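Local coordinates for protein glycerol-3-phosphate dehydrogenase [NAD(+)] (Dunaliella salina, PDB 6IUY) that probably interconverts sn-glycerol 3-phosphate and dihydroxyacetone phosphate using NAD, and carries a phosphatase domain that enables direct conversion of dihydroxyacetone phosphate to glycerol, at residues 39-44 with 183-188; 309-312 with 316-319; 462-467 with 517-522. All blocks are in the same frame, centred on the assembly; numbering follows the deposited sequence.

Contact 1: residues 39-44 with 183-188; sequences CFDVDR and HFKSRA. With MG (magnesium ion), chain F.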
loop_
_atom_site.group_PDB
_atom_site.type_symbol
_atom_site.label_atom_id
_atom_site.label_comp_id
_atom_site.label_asym_id
_atom_site.label_seq_id
_atom_site.Cartn_x
_atom_site.Cartn_y
_atom_site.Cartn_z
ATOM N N CYS A 39 -25.225 -12.653 29.400
ATOM C CA CYS A 39 -24.885 -13.912 30.073
ATOM C C CYS A 39 -26.126 -14.638 30.605
ATOM O O CYS A 39 -26.934 -14.060 31.340
ATOM C CB CYS A 39 -23.901 -13.649 31.207
ATOM S SG CYS A 39 -22.445 -12.723 30.688
ATOM N N PHE A 40 -26.282 -15.905 30.232
ATOM C CA PHE A 40 -27.462 -16.649 30.645
ATOM C C PHE A 40 -27.111 -17.685 31.707
ATOM O O PHE A 40 -26.145 -18.444 31.553
ATOM C CB PHE A 40 -28.123 -17.352 29.455
ATOM C CG PHE A 40 -28.890 -16.435 28.543
ATOM C CD1 PHE A 40 -28.227 -15.589 27.665
ATOM C CD2 PHE A 40 -30.275 -16.447 28.531
ATOM C CE1 PHE A 40 -28.932 -14.750 26.815
ATOM C CE2 PHE A 40 -30.990 -15.612 27.686
ATOM C CZ PHE A 40 -30.319 -14.760 26.825
ATOM N N ASP A 41 -27.904 -17.724 32.771
ATOM C CA ASP A 41 -27.840 -18.835 33.709
ATOM C C ASP A 41 -28.435 -20.024 32.990
ATOM O O ASP A 41 -29.292 -19.841 32.134
ATOM C CB ASP A 41 -28.603 -18.529 34.999
ATOM C CG ASP A 41 -28.674 -19.727 35.943
ATOM O OD1 ASP A 41 -27.614 -20.272 36.335
ATOM O OD2 ASP A 41 -29.804 -20.129 36.271
ATOM N N VAL A 42 -27.974 -21.233 33.305
ATOM C CA VAL A 42 -28.517 -22.440 32.687
ATOM C C VAL A 42 -29.818 -22.891 33.348
ATOM O O VAL A 42 -30.899 -22.847 32.740
ATOM C CB VAL A 42 -27.506 -23.596 32.749
ATOM C CG1 VAL A 42 -28.165 -24.903 32.360
ATOM C CG2 VAL A 42 -26.328 -23.310 31.843
ATOM N N ASP A 43 -29.701 -23.301 34.610
ATOM C CA ASP A 43 -30.807 -23.889 35.365
ATOM C C ASP A 43 -32.015 -22.971 35.575
ATOM O O ASP A 43 -31.968 -22.010 36.349
ATOM C CB ASP A 43 -30.287 -24.375 36.718
ATOM C CG ASP A 43 -29.275 -25.496 36.575
ATOM O OD1 ASP A 43 -28.059 -25.234 36.718
ATOM O OD2 ASP A 43 -29.701 -26.632 36.290
ATOM N N ARG A 44 -33.090 -23.309 34.864
ATOM C CA ARG A 44 -34.406 -22.660 34.929
ATOM C C ARG A 44 -34.477 -21.287 34.252
ATOM O O ARG A 44 -35.485 -20.583 34.382
ATOM C CB ARG A 44 -34.882 -22.548 36.381
ATOM C CG ARG A 44 -35.334 -23.878 36.965
ATOM C CD ARG A 44 -35.860 -23.697 38.386
ATOM N NE ARG A 44 -35.640 -24.874 39.225
ATOM C CZ ARG A 44 -34.465 -25.196 39.759
ATOM N NH1 ARG A 44 -33.399 -24.435 39.532
ATOM N NH2 ARG A 44 -34.352 -26.283 40.513
ATOM N N HIS A 183 -19.134 -15.819 45.351
ATOM C CA HIS A 183 -19.316 -14.863 44.259
ATOM C C HIS A 183 -18.888 -15.422 42.898
ATOM O O HIS A 183 -18.026 -14.839 42.234
ATOM C CB HIS A 183 -18.515 -13.590 44.538
ATOM C CG HIS A 183 -18.702 -13.042 45.915
ATOM N ND1 HIS A 183 -19.735 -12.183 46.242
ATOM C CD2 HIS A 183 -17.985 -13.210 47.051
ATOM C CE1 HIS A 183 -19.648 -11.857 47.515
ATOM N NE2 HIS A 183 -18.592 -12.467 48.032
ATOM N N PHE A 184 -19.474 -16.539 42.480
ATOM C CA PHE A 184 -18.990 -17.226 41.287
ATOM C C PHE A 184 -19.310 -16.468 39.999
ATOM O O PHE A 184 -18.481 -16.386 39.087
ATOM C CB PHE A 184 -19.578 -18.637 41.208
ATOM C CG PHE A 184 -19.128 -19.419 39.997
ATOM C CD1 PHE A 184 -17.908 -20.072 39.989
ATOM C CD2 PHE A 184 -19.930 -19.508 38.872
ATOM C CE1 PHE A 184 -17.492 -20.798 38.878
ATOM C CE2 PHE A 184 -19.519 -20.228 37.761
ATOM C CZ PHE A 184 -18.299 -20.873 37.765
ATOM N N LYS A 185 -20.516 -15.912 39.930
ATOM C CA LYS A 185 -21.014 -15.354 38.686
ATOM C C LYS A 185 -20.558 -13.912 38.487
ATOM O O LYS A 185 -20.274 -13.496 37.362
ATOM C CB LYS A 185 -22.540 -15.473 38.635
ATOM C CG LYS A 185 -22.986 -16.928 38.478
ATOM C CD LYS A 185 -24.461 -17.091 38.207
ATOM C CE LYS A 185 -24.762 -18.554 37.981
ATOM N NZ LYS A 185 -26.156 -18.833 37.549
ATOM N N SER A 186 -20.473 -13.149 39.568
ATOM C CA SER A 186 -19.952 -11.799 39.464
ATOM C C SER A 186 -18.478 -11.864 39.080
ATOM O O SER A 186 -18.004 -11.044 38.301
ATOM C CB SER A 186 -20.141 -11.018 40.771
ATOM O OG SER A 186 -19.151 -11.339 41.736
ATOM N N ARG A 187 -17.758 -12.851 39.608
ATOM C CA ARG A 187 -16.337 -13.011 39.280
ATOM C C ARG A 187 -16.140 -13.447 37.825
ATOM O O ARG A 187 -15.250 -12.943 37.139
ATOM C CB ARG A 187 -15.664 -14.007 40.239
ATOM C CG ARG A 187 -15.388 -13.404 41.616
ATOM C CD ARG A 187 -14.708 -14.366 42.602
ATOM N NE ARG A 187 -14.560 -13.742 43.922
ATOM C CZ ARG A 187 -13.810 -14.220 44.916
ATOM N NH1 ARG A 187 -13.117 -15.344 44.757
ATOM N NH2 ARG A 187 -13.748 -13.566 46.074
ATOM N N ALA A 188 -16.973 -14.370 37.360
ATOM C CA ALA A 188 -16.960 -14.771 35.958
ATOM C C ALA A 188 -17.257 -13.588 35.040
ATOM O O ALA A 188 -16.728 -13.516 33.938
ATOM C CB ALA A 188 -17.960 -15.882 35.707
HETATM MG MG MG F . -30.948 -20.984 37.871
#

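Contact 2: residues 309-312 with 316-319; sequences IEYI and HENP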
loop_
_atom_site.group_PDB
_atom_site.type_symbol
_atom_site.label_atom_id
_atom_site.label_comp_id
_atom_site.label_asym_id
_atom_site.label_seq_id
_atom_site.Cartn_x
_atom_site.Cartn_y
_atom_site.Cartn_z
ATOM N N ILE A 309 -40.059 9.539 -8.478
ATOM C CA ILE A 309 -40.294 8.865 -7.207
ATOM C C ILE A 309 -41.324 7.766 -7.417
ATOM O O ILE A 309 -41.111 6.624 -7.001
ATOM C CB ILE A 309 -40.757 9.872 -6.137
ATOM C CG1 ILE A 309 -39.582 10.744 -5.689
ATOM C CG2 ILE A 309 -41.381 9.171 -4.950
ATOM C CD1 ILE A 309 -39.171 11.830 -6.697
ATOM N N GLU A 310 -42.412 8.097 -8.118
ATOM C CA GLU A 310 -43.504 7.149 -8.362
ATOM C C GLU A 310 -43.072 6.003 -9.263
ATOM O O GLU A 310 -43.557 4.878 -9.145
ATOM C CB GLU A 310 -44.710 7.875 -8.974
ATOM C CG GLU A 310 -45.233 9.040 -8.098
ATOM C CD GLU A 310 -46.363 9.854 -8.752
ATOM O OE1 GLU A 310 -46.819 9.490 -9.849
ATOM O OE2 GLU A 310 -46.795 10.864 -8.158
ATOM N N TYR A 311 -42.147 6.280 -10.170
ATOM C CA TYR A 311 -41.655 5.230 -11.054
ATOM C C TYR A 311 -40.811 4.270 -10.205
ATOM O O TYR A 311 -40.938 3.047 -10.301
ATOM C CB TYR A 311 -40.853 5.833 -12.221
ATOM C CG TYR A 311 -40.335 4.797 -13.212
ATOM C CD1 TYR A 311 -40.981 4.572 -14.435
ATOM C CD2 TYR A 311 -39.214 4.041 -12.918
ATOM C CE1 TYR A 311 -40.508 3.626 -15.330
ATOM C CE2 TYR A 311 -38.739 3.103 -13.799
ATOM C CZ TYR A 311 -39.383 2.889 -15.000
ATOM O OH TYR A 311 -38.872 1.940 -15.862
ATOM N N ILE A 312 -39.979 4.835 -9.335
ATOM C CA ILE A 312 -39.104 4.009 -8.505
ATOM C C ILE A 312 -39.914 3.085 -7.618
ATOM O O ILE A 312 -39.610 1.901 -7.532
ATOM C CB ILE A 312 -38.172 4.864 -7.654
ATOM C CG1 ILE A 312 -37.165 5.576 -8.569
ATOM C CG2 ILE A 312 -37.446 4.008 -6.635
ATOM C CD1 ILE A 312 -36.438 6.711 -7.916
ATOM N N HIS A 316 -39.409 -0.238 -9.086
ATOM C CA HIS A 316 -38.191 -0.619 -8.370
ATOM C C HIS A 316 -36.956 -0.448 -9.247
ATOM O O HIS A 316 -36.129 -1.352 -9.371
ATOM C CB HIS A 316 -38.311 -2.057 -7.878
ATOM C CG HIS A 316 -39.624 -2.342 -7.228
ATOM N ND1 HIS A 316 -40.128 -1.561 -6.207
ATOM C CD2 HIS A 316 -40.559 -3.283 -7.479
ATOM C CE1 HIS A 316 -41.310 -2.022 -5.849
ATOM N NE2 HIS A 316 -41.599 -3.065 -6.607
ATOM N N GLU A 317 -36.858 0.722 -9.864
ATOM C CA GLU A 317 -35.774 1.023 -10.784
ATOM C C GLU A 317 -35.623 2.529 -10.810
ATOM O O GLU A 317 -36.615 3.269 -10.850
ATOM C CB GLU A 317 -36.057 0.475 -12.189
ATOM C CG GLU A 317 -34.935 0.741 -13.177
ATOM C CD GLU A 317 -35.376 0.761 -14.624
ATOM O OE1 GLU A 317 -36.564 0.509 -14.903
ATOM O OE2 GLU A 317 -34.518 1.052 -15.496
ATOM N N ASN A 318 -34.395 3.001 -10.699
ATOM C CA ASN A 318 -34.126 4.390 -11.013
ATOM C C ASN A 318 -33.741 4.424 -12.487
ATOM O O ASN A 318 -32.634 4.025 -12.846
ATOM C CB ASN A 318 -33.023 4.950 -10.129
ATOM C CG ASN A 318 -32.914 6.439 -10.220
ATOM O OD1 ASN A 318 -33.132 7.028 -11.281
ATOM N ND2 ASN A 318 -32.576 7.070 -9.110
ATOM N N PRO A 319 -34.667 4.859 -13.363
ATOM C CA PRO A 319 -34.414 4.664 -14.791
ATOM C C PRO A 319 -33.515 5.741 -15.351
ATOM O O PRO A 319 -33.112 5.670 -16.502
ATOM C CB PRO A 319 -35.814 4.728 -15.394
ATOM C CG PRO A 319 -36.535 5.723 -14.497
ATOM C CD PRO A 319 -35.915 5.605 -13.118
HETATM O O HOH W 1 -38.630 0.305 -5.133
#

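Contact 3: residues 462-467 with 517-522; sequences TLKNIV and VADLIA. With 13P (1,3-dihydroxyacetonephosphate), chain D.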
loop_
_atom_site.group_PDB
_atom_site.type_symbol
_atom_site.label_atom_id
_atom_site.label_comp_id
_atom_site.label_asym_id
_atom_site.label_seq_id
_atom_site.Cartn_x
_atom_site.Cartn_y
_atom_site.Cartn_z
ATOM N N THR A 462 -11.439 10.443 -1.283
ATOM C CA THR A 462 -11.623 11.790 -1.815
ATOM C C THR A 462 -10.489 12.272 -2.723
ATOM O O THR A 462 -10.759 12.799 -3.784
ATOM C CB THR A 462 -11.784 12.817 -0.661
ATOM O OG1 THR A 462 -13.078 12.664 -0.063
ATOM C CG2 THR A 462 -11.648 14.232 -1.161
ATOM N N LEU A 463 -9.230 12.109 -2.310
ATOM C CA LEU A 463 -8.094 12.637 -3.084
ATOM C C LEU A 463 -7.863 11.884 -4.394
ATOM O O LEU A 463 -7.355 12.443 -5.372
ATOM C CB LEU A 463 -6.803 12.602 -2.254
ATOM C CG LEU A 463 -6.703 13.640 -1.139
ATOM C CD1 LEU A 463 -5.343 13.586 -0.449
ATOM C CD2 LEU A 463 -6.979 15.032 -1.683
ATOM N N LYS A 464 -8.237 10.615 -4.425
ATOM C CA LYS A 464 -7.946 9.795 -5.588
ATOM C C LYS A 464 -8.669 10.270 -6.855
ATOM O O LYS A 464 -8.244 9.942 -7.971
ATOM C CB LYS A 464 -8.285 8.335 -5.278
ATOM C CG LYS A 464 -9.278 7.683 -6.188
ATOM C CD LYS A 464 -10.674 8.139 -5.946
ATOM C CE LYS A 464 -11.606 7.203 -6.672
ATOM N NZ LYS A 464 -12.938 7.760 -6.989
ATOM N N ASN A 465 -9.741 11.049 -6.690
ATOM C CA ASN A 465 -10.469 11.592 -7.837
ATOM C C ASN A 465 -9.691 12.714 -8.473
ATOM O O ASN A 465 -9.873 13.001 -9.643
ATOM C CB ASN A 465 -11.870 12.110 -7.447
ATOM C CG ASN A 465 -12.891 10.999 -7.342
ATOM O OD1 ASN A 465 -12.818 10.009 -8.067
ATOM N ND2 ASN A 465 -13.845 11.149 -6.423
ATOM N N ILE A 466 -8.844 13.382 -7.703
ATOM C CA ILE A 466 -7.920 14.336 -8.321
ATOM C C ILE A 466 -6.957 13.582 -9.254
ATOM O O ILE A 466 -6.799 13.950 -10.413
ATOM C CB ILE A 466 -7.065 15.114 -7.291
ATOM C CG1 ILE A 466 -7.932 15.936 -6.338
ATOM C CG2 ILE A 466 -6.026 16.007 -8.019
ATOM C CD1 ILE A 466 -7.103 16.670 -5.269
ATOM N N VAL A 467 -6.312 12.529 -8.741
ATOM C CA VAL A 467 -5.370 11.736 -9.552
ATOM C C VAL A 467 -6.058 11.158 -10.783
ATOM O O VAL A 467 -5.439 11.044 -11.836
ATOM C CB VAL A 467 -4.726 10.553 -8.745
ATOM C CG1 VAL A 467 -3.697 9.834 -9.588
ATOM C CG2 VAL A 467 -4.083 11.053 -7.462
ATOM N N VAL A 517 -4.911 2.049 -2.912
ATOM C CA VAL A 517 -4.423 1.762 -4.254
ATOM C C VAL A 517 -5.499 1.151 -5.149
ATOM O O VAL A 517 -5.555 1.449 -6.336
ATOM C CB VAL A 517 -3.201 0.812 -4.235
ATOM C CG1 VAL A 517 -2.679 0.627 -5.632
ATOM C CG2 VAL A 517 -2.104 1.397 -3.392
ATOM N N ALA A 518 -6.357 0.294 -4.606
ATOM C CA ALA A 518 -7.384 -0.306 -5.445
ATOM C C ALA A 518 -8.290 0.775 -6.082
ATOM O O ALA A 518 -8.483 0.811 -7.298
ATOM C CB ALA A 518 -8.211 -1.306 -4.641
ATOM N N ASP A 519 -8.815 1.674 -5.264
ATOM C CA ASP A 519 -9.731 2.716 -5.746
ATOM C C ASP A 519 -9.055 3.620 -6.781
ATOM O O ASP A 519 -9.653 3.982 -7.792
ATOM C CB ASP A 519 -10.241 3.558 -4.565
ATOM C CG ASP A 519 -11.471 4.400 -4.919
ATOM O OD1 ASP A 519 -11.973 4.288 -6.068
ATOM O OD2 ASP A 519 -11.942 5.173 -4.038
ATOM N N LEU A 520 -7.814 4.005 -6.504
ATOM C CA LEU A 520 -7.092 4.933 -7.371
ATOM C C LEU A 520 -6.930 4.358 -8.786
ATOM O O LEU A 520 -7.013 5.079 -9.798
ATOM C CB LEU A 520 -5.732 5.256 -6.749
ATOM C CG LEU A 520 -4.720 6.033 -7.576
ATOM C CD1 LEU A 520 -5.163 7.471 -7.744
ATOM C CD2 LEU A 520 -3.364 5.966 -6.920
ATOM N N ILE A 521 -6.742 3.046 -8.843
ATOM C CA ILE A 521 -6.505 2.329 -10.090
ATOM C C ILE A 521 -7.793 2.196 -10.907
ATOM O O ILE A 521 -7.853 2.618 -12.071
ATOM C CB ILE A 521 -5.920 0.930 -9.804
ATOM C CG1 ILE A 521 -4.497 1.064 -9.251
ATOM C CG2 ILE A 521 -5.922 0.056 -11.063
ATOM C CD1 ILE A 521 -3.820 -0.289 -8.923
ATOM N N ALA A 522 -8.820 1.613 -10.286
ATOM C CA ALA A 522 -10.132 1.473 -10.922
ATOM C C ALA A 522 -10.634 2.804 -11.425
ATOM O O ALA A 522 -11.162 2.889 -12.530
ATOM C CB ALA A 522 -11.150 0.854 -9.952
HETATM P P 13P D . -15.613 8.398 -10.762
HETATM O O1P 13P D . -14.738 7.591 -9.833
HETATM O O2P 13P D . -16.436 7.408 -11.535
HETATM O O3P 13P D . -14.709 9.194 -11.665
HETATM O O1 13P D . -16.614 9.430 -10.064
HETATM C C1 13P D . -16.554 9.744 -8.692
HETATM C C2 13P D . -16.508 8.435 -7.977
HETATM O O2 13P D . -17.070 7.472 -8.454
HETATM C C3 13P D . -15.764 8.293 -6.680
HETATM O O3 13P D . -15.110 7.034 -6.676
#

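Contact 1: residues 39-44 with 183-188
Asp-41 and Lys-185 meet in a single buried salt bridge, and little else joins the two segments. The Lys-185 side chain leaves the first turn of its helix, runs out extended beyond CG and brings NZ to OD1 of Asp-41. The modelled separation of NZ and OD1, 2.4 Å, is shorter than an ordinary salt bridge, so the pairing is clear but its exact length is doubtful. With CG of Asp-41 anti to the backbone nitrogen (chi1 174°), the carboxylate divides its work: OD1 takes the lysine, while OD2 binds the magnesium ion at 2.1 Å. The backbone O of Asp-43 is a second ligand, also 2.1 Å from the magnesium, and Asp-206 adds another. NZ has further partners: a salt bridge to Asp-210, plus weak hydrogen bonds to the backbone O of Ile-131 and the hydroxyl of Ser-209. The carboxylate of Asp-43 turns from the metal, and its OD2 accepts the backbone N-H of Ser-51. A DxD-type loop at the end of a central parallel strand, giving magnesium one carboxylate and one backbone carbonyl and met by a lysine from the start of helix 184-195, is the hallmark of the haloacid dehalogenase-like phosphatase site, with Lys-185 placed like the family's motif III lysine.

Contact 2: residues 309-312 with 316-319
Tyr-311 and Glu-317 both start out with CG trans to the main-chain nitrogen (chi1 -178° and -179°), which carries the phenol off the helix flank and the glutamate toward its hydroxyl. There OH of Tyr-311 donates to OE1 of Glu-317 over 2.9 Å, reaching the oxygen from above the carboxylate plane; ring and carboxylate are turned 60° apart. OE2, the other oxygen, accepts the backbone N-H of Gly-324. Pro-319 covers one face of the phenol in a CH-pi contact, its CG 3.8 Å from the ring centroid, while the backbone O of Glu-317 sits at the ring edge. That same O also lies 3.3 Å from CG1 of Ile-312. Were Tyr-311 replaced by an alanine, OE1 of Glu-317 would probably lose its hydroxyl donor and the Pro-319 ring the aromatic face it packs on. At the helix end, His-316 N gives a bent hydrogen bond to Ile-312 O, 2.7 Å, and a water bridges this O to His-316 ND1. The positive phi of His-316 together with the i-to-i-4 bond is what an alpha-L C-cap shows, here closing helix 307-315 in the Rossmann-type dinucleotide-binding domain.

Contact 3: residues 462-467 with 517-522
The ammonium nitrogen of Lys-464 has several oxygens around it: OD1 of Asp-519 across the contact, OD1 of Asn-465 next door in sequence, and O3 of the bound dihydroxyacetone phosphate, with a weak bond to the ligand's O1P besides. The salt bridge to Asp-519 is long, NZ to OD1 3.7 Å, whereas the bonds to Asn-465 and O3 are modelled implausibly short. NZ also stands too close to the ligand, so its exact place is doubtful. To get there the lysine adopts an unusual first torsion (chi1 122°) and bends at the second (chi2 -74°), and its chain then crosses the Asp-519 side chain at about a right angle. CD passes over the carboxylate, 3.7 Å from OD2 of Asp-519. OD2 has its own salt bridge to Lys-380, another residue that contacts the ligand, so one buried aspartate lies between two lysines of the substrate pocket. Both helices belong to the helical C-terminal domain of the NAD-dependent glycerol-3-phosphate dehydrogenases, which supplies much of the substrate site. Over segments 462-467 and 517-522 the axes run in roughly the same direction, 34° apart, 9.1 Å at closest approach. Near the ligand, helix 454-477 is kinked: the N-H groups of Asn-465 and Ile-466 lack the usual bond to the preceding turn, and Ile-466 N instead reaches Leu-463 O at 2.9 Å. Below the polar layer, CG of Lys-464 rests 3.7 Å from CA of Leu-520. CD1 of Leu-520 presses against the Val-467 side chain, tightly, with 3.3 Å to CB of Val-467 and an equal gap to its CG1. On segment 517-522, Ile-521 packs against Tyr-525 of the second subunit, and Ala-522 against that subunit's Pro-481.

From the N terminus the three contacts follow one another in series; none encloses or crosses another. Contact 1 closes the longest loop, 138 intervening residues, joining the end of strand 37-40 to helix 184-195 in the phosphatase-like domain. The chain then enters the dehydrogenase half, where contact 2 closes just three residues, folding the exit of helix 307-315 back on its last turns beside the NAD-binding region. Contact 3 comes last, spanning 49 mostly helical residues to pair helices 454-477 and 514-526 at the substrate. Contact 1 lies across the chain's centre from the others, its centre about 53 Å and about 52 Å from the centres of contacts 2 and 3, whose own centres are about 31 Å apart.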